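Local coordinates for protein heme oxygenase (Leptospira interrogans, PDB 5KZL) that probably breaks heme down with oxygen to biliverdin, iron and carbon monoxide, as heme oxygenases do, at residues E123-R132 with I194-N205. The protein carries 1 engineered substitution. Numbering follows the deposited sequence.
Sequences ELLAAHSYVR and ILAESKQVFLLN. With HEM (protoporphyrin IX containing Fe), chain B.
With CG anti to its own carbonyl carbon (chi1 -72°), the His128 ring lies against helix 188-210, while Glu197 sends CG anti to its backbone N and then bends at chi2 (62°), bringing the carboxylate to the ring's edge. His128 NE2 donates to Glu197 OE2 at 2.8 Å, nearly straight and close to the ring plane, on the anti lone pair of the oxygen. Glu197 OE1 forms a salt bridge with Arg113 of helix 105-120. Val201 holds the ring from one face: its CG2 sits over the centre of the His128 ring, 3.4 Å from the centroid, in a CH-pi contact.

Between the backbones, Ala127 fills the closest approach, its CB 3.3 Å from Ser198 OG; that hydroxyl donates back to Ile194 O one turn earlier. With such small residues here, the axes of 125-132 and 194-205 pass 8.0 Å apart at a crossing angle of -50°. On the heme side, Val131 lays CG1 over the face of the Phe202 ring, 3.8 Å from the ring centroid, and the same methyl packs on Val201 CG1. Phe202 CE1 in turn lies 3.4 Å from the heme methyl CMB. Tyr130 OH donates to the heme propionate oxygen O1A at 2.7 Å, tying helix 125-151 to the cofactor. Farther along, the bent chain of Arg132 lets NH1 hydrogen-bond to Asn205 OD1 (3.0 Å) from well above the plane of that amide, with Tyr55 and Asp136 holding its NE and NH2.

The two helices thus build part of the heme pocket of the all-helical heme oxygenase fold. The buried carboxylate of Glu197, gripped by His128 and Arg113, is probably kept ionised by them, and its negative charge would in turn polarise the imidazole.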
ATOM      1  N   GLU A 123      -2.363  12.900 -11.291  1.00  8.76           N
ATOM      2  CA  GLU A 123      -1.905  11.772 -12.131  1.00  8.25           C
ATOM      3  C   GLU A 123      -0.808  10.965 -11.414  1.00 10.69           C
ATOM      4  O   GLU A 123      -0.669   9.765 -11.654  1.00  9.85           O
ATOM      5  CB  GLU A 123      -1.360  12.271 -13.482  1.00  9.31           C
ATOM      6  CG  GLU A 123      -2.397  13.047 -14.298  1.00 17.44           C
ATOM      7  CD  GLU A 123      -2.748  14.463 -13.857  1.00 34.51           C
ATOM      8  OE1 GLU A 123      -1.944  15.086 -13.122  1.00 15.26           O
ATOM      9  OE2 GLU A 123      -3.851  14.938 -14.221  1.00 27.69           O
ATOM     10  N   LEU A 124      -0.024  11.620 -10.540  1.00  8.01           N
ATOM     11  CA  LEU A 124       1.034  10.914  -9.797  1.00  7.60           C
ATOM     12  C   LEU A 124       0.483   9.940  -8.725  1.00 11.10           C
ATOM     13  O   LEU A 124       1.244   9.119  -8.201  1.00 10.75           O
ATOM     14  CB  LEU A 124       2.068  11.885  -9.191  1.00  7.80           C
ATOM     15  CG  LEU A 124       2.926  12.740 -10.161  1.00 10.82           C
ATOM     16  CD1 LEU A 124       3.874  13.626  -9.376  1.00 10.81           C
ATOM     17  CD2 LEU A 124       3.747  11.868 -11.107  1.00  9.32           C
ATOM     18  N   LEU A 125      -0.841  10.003  -8.426  1.00  7.71           N
ATOM     19  CA  LEU A 125      -1.462   9.034  -7.508  1.00  7.22           C
ATOM     20  C   LEU A 125      -1.381   7.618  -8.118  1.00  9.36           C
ATOM     21  O   LEU A 125      -1.457   6.628  -7.380  1.00  8.83           O
ATOM     22  CB  LEU A 125      -2.923   9.409  -7.187  1.00  7.05           C
ATOM     23  CG  LEU A 125      -3.117  10.623  -6.273  1.00 11.48           C
ATOM     24  CD1 LEU A 125      -4.598  10.940  -6.105  1.00 12.40           C
ATOM     25  CD2 LEU A 125      -2.446  10.410  -4.888  1.00 12.22           C
ATOM     26  N   ALA A 126      -1.140   7.527  -9.452  1.00  6.93           N
ATOM     27  CA  ALA A 126      -0.917   6.236 -10.123  1.00  5.19           C
ATOM     28  C   ALA A 126       0.263   5.520  -9.464  1.00  9.02           C
ATOM     29  O   ALA A 126       0.222   4.304  -9.316  1.00  7.89           O
ATOM     30  CB  ALA A 126      -0.641   6.434 -11.618  1.00  5.06           C
ATOM     31  N   ALA A 127       1.312   6.276  -9.062  1.00  7.63           N
ATOM     32  CA  ALA A 127       2.509   5.747  -8.382  1.00  6.71           C
ATOM     33  C   ALA A 127       2.174   5.157  -7.015  1.00  8.88           C
ATOM     34  O   ALA A 127       2.695   4.109  -6.649  1.00  8.55           O
ATOM     35  CB  ALA A 127       3.542   6.835  -8.211  1.00  7.29           C
ATOM     36  N   HIS A 128       1.290   5.821  -6.289  1.00  5.91           N
ATOM     37  CA  HIS A 128       0.798   5.432  -4.979  1.00  4.88           C
ATOM     38  C   HIS A 128      -0.025   4.142  -5.063  1.00  8.90           C
ATOM     39  O   HIS A 128       0.212   3.213  -4.284  1.00  8.06           O
ATOM     40  CB  HIS A 128       0.035   6.616  -4.382  1.00  5.39           C
ATOM     41  CG  HIS A 128       0.955   7.724  -3.952  1.00  7.72           C
ATOM     42  ND1 HIS A 128       1.315   7.888  -2.633  1.00  9.47           N
ATOM     43  CD2 HIS A 128       1.619   8.641  -4.701  1.00  8.56           C
ATOM     44  CE1 HIS A 128       2.129   8.931  -2.600  1.00  7.86           C
ATOM     45  NE2 HIS A 128       2.364   9.407  -3.824  1.00  7.90           N
ATOM     46  N   SER A 129      -0.956   4.078  -6.039  1.00  4.87           N
ATOM     47  CA  SER A 129      -1.738   2.887  -6.362  1.00  4.40           C
ATOM     48  C   SER A 129      -0.769   1.708  -6.693  1.00  7.35           C
ATOM     49  O   SER A 129      -0.869   0.656  -6.074  1.00  5.78           O
ATOM     50  CB  SER A 129      -2.645   3.169  -7.553  1.00  7.23           C
ATOM     51  OG  SER A 129      -3.183   1.940  -8.003  1.00  9.05           O
ATOM     52  N   TYR A 130       0.193   1.906  -7.610  1.00  5.28           N
ATOM     53  CA  TYR A 130       1.173   0.869  -7.971  1.00  4.92           C
ATOM     54  C   TYR A 130       1.957   0.329  -6.764  1.00  7.54           C
ATOM     55  O   TYR A 130       1.946  -0.879  -6.511  1.00  7.63           O
ATOM     56  CB  TYR A 130       2.154   1.374  -9.073  1.00  6.36           C
ATOM     57  CG  TYR A 130       3.343   0.448  -9.288  1.00  7.88           C
ATOM     58  CD1 TYR A 130       3.224  -0.709 -10.056  1.00  9.75           C
ATOM     59  CD2 TYR A 130       4.582   0.724  -8.714  1.00  8.94           C
ATOM     60  CE1 TYR A 130       4.308  -1.580 -10.230  1.00  7.33           C
ATOM     61  CE2 TYR A 130       5.659  -0.159  -8.850  1.00  9.34           C
ATOM     62  CZ  TYR A 130       5.531  -1.284  -9.649  1.00 14.75           C
ATOM     63  OH  TYR A 130       6.597  -2.150  -9.786  1.00 13.39           O
ATOM     64  N   VAL A 131       2.682   1.208  -6.064  1.00  4.85           N
ATOM     65  CA  VAL A 131       3.575   0.817  -4.975  1.00  4.17           C
ATOM     66  C   VAL A 131       2.824   0.095  -3.886  1.00  6.31           C
ATOM     67  O   VAL A 131       3.227  -0.998  -3.519  1.00  7.08           O
ATOM     68  CB  VAL A 131       4.449   1.979  -4.431  1.00  6.57           C
ATOM     69  CG1 VAL A 131       5.319   1.499  -3.279  1.00  5.71           C
ATOM     70  CG2 VAL A 131       5.325   2.560  -5.536  1.00  6.05           C
ATOM     71  N   ARG A 132       1.736   0.682  -3.388  1.00  4.52           N
ATOM     72  CA  ARG A 132       0.942   0.023  -2.357  1.00  4.09           C
ATOM     73  C   ARG A 132       0.012  -1.105  -2.905  1.00  7.30           C
ATOM     74  O   ARG A 132       0.207  -2.250  -2.517  1.00  6.19           O
ATOM     75  CB  ARG A 132       0.158   1.042  -1.484  1.00  4.28           C
ATOM     76  CG  ARG A 132       1.033   1.825  -0.458  1.00  5.37           C
ATOM     77  CD  ARG A 132       2.059   1.019   0.388  1.00 11.11           C
ATOM     78  NE  ARG A 132       1.530  -0.244   0.924  1.00 10.31           N
ATOM     79  CZ  ARG A 132       2.225  -1.177   1.573  1.00 15.15           C
ATOM     80  NH1 ARG A 132       3.518  -0.993   1.845  1.00  7.84           N
ATOM     81  NH2 ARG A 132       1.639  -2.308   1.946  1.00  5.63           N
ATOM     82  N   ILE A 194       5.985   9.506 -13.100  1.00  8.21           N
ATOM     83  CA  ILE A 194       5.282   8.455 -12.326  1.00  7.67           C
ATOM     84  C   ILE A 194       6.329   7.538 -11.664  1.00 11.47           C
ATOM     85  O   ILE A 194       6.194   7.215 -10.481  1.00  9.44           O
ATOM     86  CB  ILE A 194       4.193   7.687 -13.145  1.00 10.18           C
ATOM     87  CG1 ILE A 194       3.053   8.662 -13.598  1.00  9.45           C
ATOM     88  CG2 ILE A 194       3.580   6.527 -12.304  1.00 10.96           C
ATOM     89  CD1 ILE A 194       2.197   8.162 -14.741  1.00 11.88           C
ATOM     90  N   LEU A 195       7.408   7.187 -12.397  1.00  8.29           N
ATOM     91  CA  LEU A 195       8.512   6.402 -11.815  1.00  6.91           C
ATOM     92  C   LEU A 195       9.191   7.157 -10.624  1.00  8.66           C
ATOM     93  O   LEU A 195       9.409   6.563  -9.567  1.00  7.19           O
ATOM     94  CB  LEU A 195       9.534   6.008 -12.915  1.00  6.67           C
ATOM     95  CG  LEU A 195      10.806   5.286 -12.469  1.00 10.00           C
ATOM     96  CD1 LEU A 195      10.496   3.973 -11.715  1.00  8.76           C
ATOM     97  CD2 LEU A 195      11.732   5.034 -13.662  1.00 11.29           C
ATOM     98  N   ALA A 196       9.479   8.466 -10.780  1.00  7.23           N
ATOM     99  CA  ALA A 196      10.082   9.305  -9.728  1.00  8.43           C
ATOM    100  C   ALA A 196       9.179   9.317  -8.475  1.00 11.64           C
ATOM    101  O   ALA A 196       9.671   9.117  -7.354  1.00 10.25           O
ATOM    102  CB  ALA A 196      10.287  10.716 -10.257  1.00  9.55           C
ATOM    103  N   GLU A 197       7.846   9.412  -8.677  1.00  8.41           N
ATOM    104  CA  GLU A 197       6.910   9.361  -7.548  1.00  6.82           C
ATOM    105  C   GLU A 197       6.926   7.992  -6.849  1.00  9.87           C
ATOM    106  O   GLU A 197       6.985   7.946  -5.616  1.00  8.82           O
ATOM    107  CB  GLU A 197       5.491   9.789  -7.942  1.00  7.77           C
ATOM    108  CG  GLU A 197       4.558  10.019  -6.738  1.00 10.84           C
ATOM    109  CD  GLU A 197       4.946  11.122  -5.762  1.00 17.03           C
ATOM    110  OE1 GLU A 197       5.838  11.929  -6.106  1.00 10.25           O
ATOM    111  OE2 GLU A 197       4.360  11.183  -4.656  1.00  9.45           O
ATOM    112  N   SER A 198       6.958   6.903  -7.629  1.00  6.48           N
ATOM    113  CA  SER A 198       7.001   5.531  -7.100  1.00  7.60           C
ATOM    114  C   SER A 198       8.218   5.347  -6.181  1.00  9.48           C
ATOM    115  O   SER A 198       8.089   4.793  -5.091  1.00  9.16           O
ATOM    116  CB  SER A 198       7.009   4.515  -8.238  1.00 11.18           C
ATOM    117  OG  SER A 198       5.841   4.649  -9.029  1.00 13.23           O
ATOM    118  N   LYS A 199       9.390   5.860  -6.601  1.00  7.40           N
ATOM    119  CA  LYS A 199      10.598   5.797  -5.765  1.00  7.45           C
ATOM    120  C   LYS A 199      10.413   6.518  -4.425  1.00 10.39           C
ATOM    121  O   LYS A 199      10.839   5.998  -3.376  1.00  7.91           O
ATOM    122  CB  LYS A 199      11.795   6.363  -6.519  1.00  9.76           C
ATOM    123  CG  LYS A 199      12.202   5.486  -7.695  1.00  7.14           C
ATOM    124  CD  LYS A 199      13.291   6.167  -8.499  1.00 14.13           C
ATOM    125  CE  LYS A 199      13.733   5.311  -9.645  1.00 20.32           C
ATOM    126  NZ  LYS A 199      14.818   4.389  -9.225  1.00 29.56           N
ATOM    127  N   GLN A 200       9.739   7.687  -4.457  1.00  8.48           N
ATOM    128  CA  GLN A 200       9.428   8.494  -3.274  1.00  9.64           C
ATOM    129  C   GLN A 200       8.502   7.705  -2.347  1.00 10.22           C
ATOM    130  O   GLN A 200       8.709   7.700  -1.128  1.00  9.54           O
ATOM    131  CB  GLN A 200       8.719   9.797  -3.699  1.00 11.85           C
ATOM    132  CG  GLN A 200       9.558  11.054  -3.613  1.00 34.53           C
ATOM    133  CD  GLN A 200      10.123  11.281  -2.243  1.00 38.94           C
ATOM    134  OE1 GLN A 200       9.442  11.664  -1.276  1.00 39.47           O
ATOM    135  NE2 GLN A 200      11.381  10.993  -2.140  1.00 14.83           N
ATOM    136  N   VAL A 201       7.508   7.020  -2.924  1.00  7.80           N
ATOM    137  CA  VAL A 201       6.554   6.202  -2.145  1.00  6.71           C
ATOM    138  C   VAL A 201       7.321   5.086  -1.433  1.00  9.48           C
ATOM    139  O   VAL A 201       7.086   4.890  -0.242  1.00  7.12           O
ATOM    140  CB  VAL A 201       5.356   5.645  -2.969  1.00 10.72           C
ATOM    141  CG1 VAL A 201       4.380   4.880  -2.075  1.00  9.61           C
ATOM    142  CG2 VAL A 201       4.622   6.761  -3.696  1.00 10.38           C
ATOM    143  N   PHE A 202       8.243   4.377  -2.135  1.00  7.56           N
ATOM    144  CA  PHE A 202       9.033   3.329  -1.474  1.00  6.34           C
ATOM    145  C   PHE A 202       9.782   3.924  -0.287  1.00 11.41           C
ATOM    146  O   PHE A 202       9.789   3.324   0.786  1.00  8.43           O
ATOM    147  CB  PHE A 202      10.029   2.630  -2.430  1.00  7.69           C
ATOM    148  CG  PHE A 202       9.446   1.448  -3.173  1.00  8.36           C
ATOM    149  CD1 PHE A 202       9.317   0.206  -2.553  1.00 10.81           C
ATOM    150  CD2 PHE A 202       9.049   1.568  -4.500  1.00 10.75           C
ATOM    151  CE1 PHE A 202       8.756  -0.883  -3.242  1.00 11.54           C
ATOM    152  CE2 PHE A 202       8.499   0.484  -5.188  1.00 12.61           C
ATOM    153  CZ  PHE A 202       8.337  -0.728  -4.557  1.00 10.59           C
ATOM    154  N   LEU A 203      10.363   5.136  -0.467  1.00  8.57           N
ATOM    155  CA  LEU A 203      11.092   5.805   0.620  1.00  9.08           C
ATOM    156  C   LEU A 203      10.171   6.136   1.801  1.00 10.47           C
ATOM    157  O   LEU A 203      10.581   5.986   2.968  1.00  9.88           O
ATOM    158  CB  LEU A 203      11.741   7.095   0.094  1.00 11.25           C
ATOM    159  CG  LEU A 203      12.838   7.667   1.000  1.00 19.34           C
ATOM    160  CD1 LEU A 203      14.148   6.811   0.911  1.00 21.62           C
ATOM    161  CD2 LEU A 203      13.124   9.117   0.646  1.00 23.28           C
ATOM    162  N   LEU A 204       8.923   6.561   1.503  1.00  7.66           N
ATOM    163  CA  LEU A 204       7.969   6.914   2.573  1.00  7.56           C
ATOM    164  C   LEU A 204       7.569   5.671   3.360  1.00 10.04           C
ATOM    165  O   LEU A 204       7.442   5.751   4.577  1.00  9.27           O
ATOM    166  CB  LEU A 204       6.753   7.663   2.023  1.00  7.78           C
ATOM    167  CG  LEU A 204       7.043   9.122   1.539  1.00  9.59           C
ATOM    168  CD1 LEU A 204       5.959   9.596   0.585  1.00  9.37           C
ATOM    169  CD2 LEU A 204       7.107  10.078   2.698  1.00 11.54           C
ATOM    170  N   ASN A 205       7.482   4.511   2.676  1.00  5.78           N
ATOM    171  CA  ASN A 205       7.216   3.231   3.344  1.00  6.17           C
ATOM    172  C   ASN A 205       8.392   2.821   4.215  1.00  9.16           C
ATOM    173  O   ASN A 205       8.173   2.378   5.336  1.00  7.77           O
ATOM    174  CB  ASN A 205       6.880   2.141   2.321  1.00  6.96           C
ATOM    175  CG  ASN A 205       5.434   2.226   1.934  1.00 14.05           C
ATOM    176  OD1 ASN A 205       4.577   1.654   2.606  1.00 10.75           O
ATOM    177  ND2 ASN A 205       5.109   3.103   0.982  1.00  5.84           N
TER
HETATM  178  CHA HEM B 301       5.842  -7.516  -5.760  0.50  7.70           C
HETATM  179  CHB HEM B 301       5.683  -3.464  -3.302  0.50  7.40           C
HETATM  180  CHC HEM B 301       7.545  -5.782   0.441  0.50  7.47           C
HETATM  181  CHD HEM B 301       6.828  -9.856  -1.732  0.50  7.82           C
HETATM  182  C1A HEM B 301       5.635  -6.229  -5.403  0.50  7.25           C
HETATM  183  C2A HEM B 301       5.202  -5.212  -6.316  0.50  7.66           C
HETATM  184  C3A HEM B 301       5.187  -4.076  -5.625  0.50  7.59           C
HETATM  185  C4A HEM B 301       5.570  -4.364  -4.316  0.50  7.05           C
HETATM  186  CMA HEM B 301       4.783  -2.739  -6.109  0.50  8.90           C
HETATM  187  CAA HEM B 301       4.829  -5.376  -7.769  0.50  9.05           C
HETATM  188  CBA HEM B 301       6.058  -5.454  -8.704  0.50 10.37           C
HETATM  189  CGA HEM B 301       5.623  -5.451 -10.110  0.50 11.54           C
HETATM  190  O1A HEM B 301       5.951  -4.570 -10.844  0.50 12.80           O
HETATM  191  O2A HEM B 301       4.914  -6.366 -10.493  0.50 12.46           O
HETATM  192  C1B HEM B 301       6.205  -3.726  -2.047  0.50  6.98           C
HETATM  193  C2B HEM B 301       6.460  -2.700  -1.046  0.50  7.10           C
HETATM  194  C3B HEM B 301       6.985  -3.377  -0.006  0.50  7.33           C
HETATM  195  C4B HEM B 301       7.054  -4.796  -0.387  0.50  6.92           C
HETATM  196  CMB HEM B 301       6.169  -1.240  -1.115  0.50  8.75           C
HETATM  197  CAB HEM B 301       7.435  -2.916   1.246  0.50  8.42           C
HETATM  198  CBB HEM B 301       7.583  -1.693   1.323  0.50 15.73           C
HETATM  199  C1C HEM B 301       7.392  -7.113   0.284  0.50  6.81           C
HETATM  200  C2C HEM B 301       7.494  -8.103   1.300  0.50  7.42           C
HETATM  201  C3C HEM B 301       7.274  -9.266   0.660  0.50  7.49           C
HETATM  202  C4C HEM B 301       7.007  -8.977  -0.726  0.50  7.13           C
HETATM  203  CMC HEM B 301       7.781  -7.875   2.783  0.50  8.85           C
HETATM  204  CAC HEM B 301       7.301 -10.560   1.301  0.50  8.40           C
HETATM  205  CBC HEM B 301       6.721 -11.556   0.768  0.50 10.37           C
HETATM  206  C1D HEM B 301       6.599  -9.540  -3.056  0.50  7.39           C
HETATM  207  C2D HEM B 301       6.477 -10.567  -4.122  0.50  7.80           C
HETATM  208  C3D HEM B 301       6.173  -9.917  -5.217  0.50  7.86           C
HETATM  209  C4D HEM B 301       6.130  -8.495  -4.846  0.50  7.35           C
HETATM  210  CMD HEM B 301       6.597 -12.041  -3.956  0.50  9.42           C
HETATM  211  CAD HEM B 301       5.983 -10.532  -6.576  0.50  8.90           C
HETATM  212  CBD HEM B 301       4.690 -11.239  -6.744  0.50  9.98           C
HETATM  213  CGD HEM B 301       4.511 -11.822  -8.108  0.50 11.10           C
HETATM  214  O1D HEM B 301       5.174 -11.479  -9.012  0.50 11.65           O
HETATM  215  O2D HEM B 301       3.651 -12.638  -8.247  0.50 12.02           O
HETATM  216  NA  HEM B 301       5.867  -5.633  -4.228  0.50  7.11           N
HETATM  217  NB  HEM B 301       6.618  -4.849  -1.571  0.50  6.63           N
HETATM  218  NC  HEM B 301       7.120  -7.685  -0.867  0.50  6.87           N
HETATM  219  ND  HEM B 301       6.374  -8.344  -3.556  0.50  7.03           N
HETATM  220 FE   HEM B 301       6.509  -6.664  -2.590  0.50  6.93          FE
HETATM  221  O   HOH W   1       4.390  -6.976  -1.814  1.00 13.57           O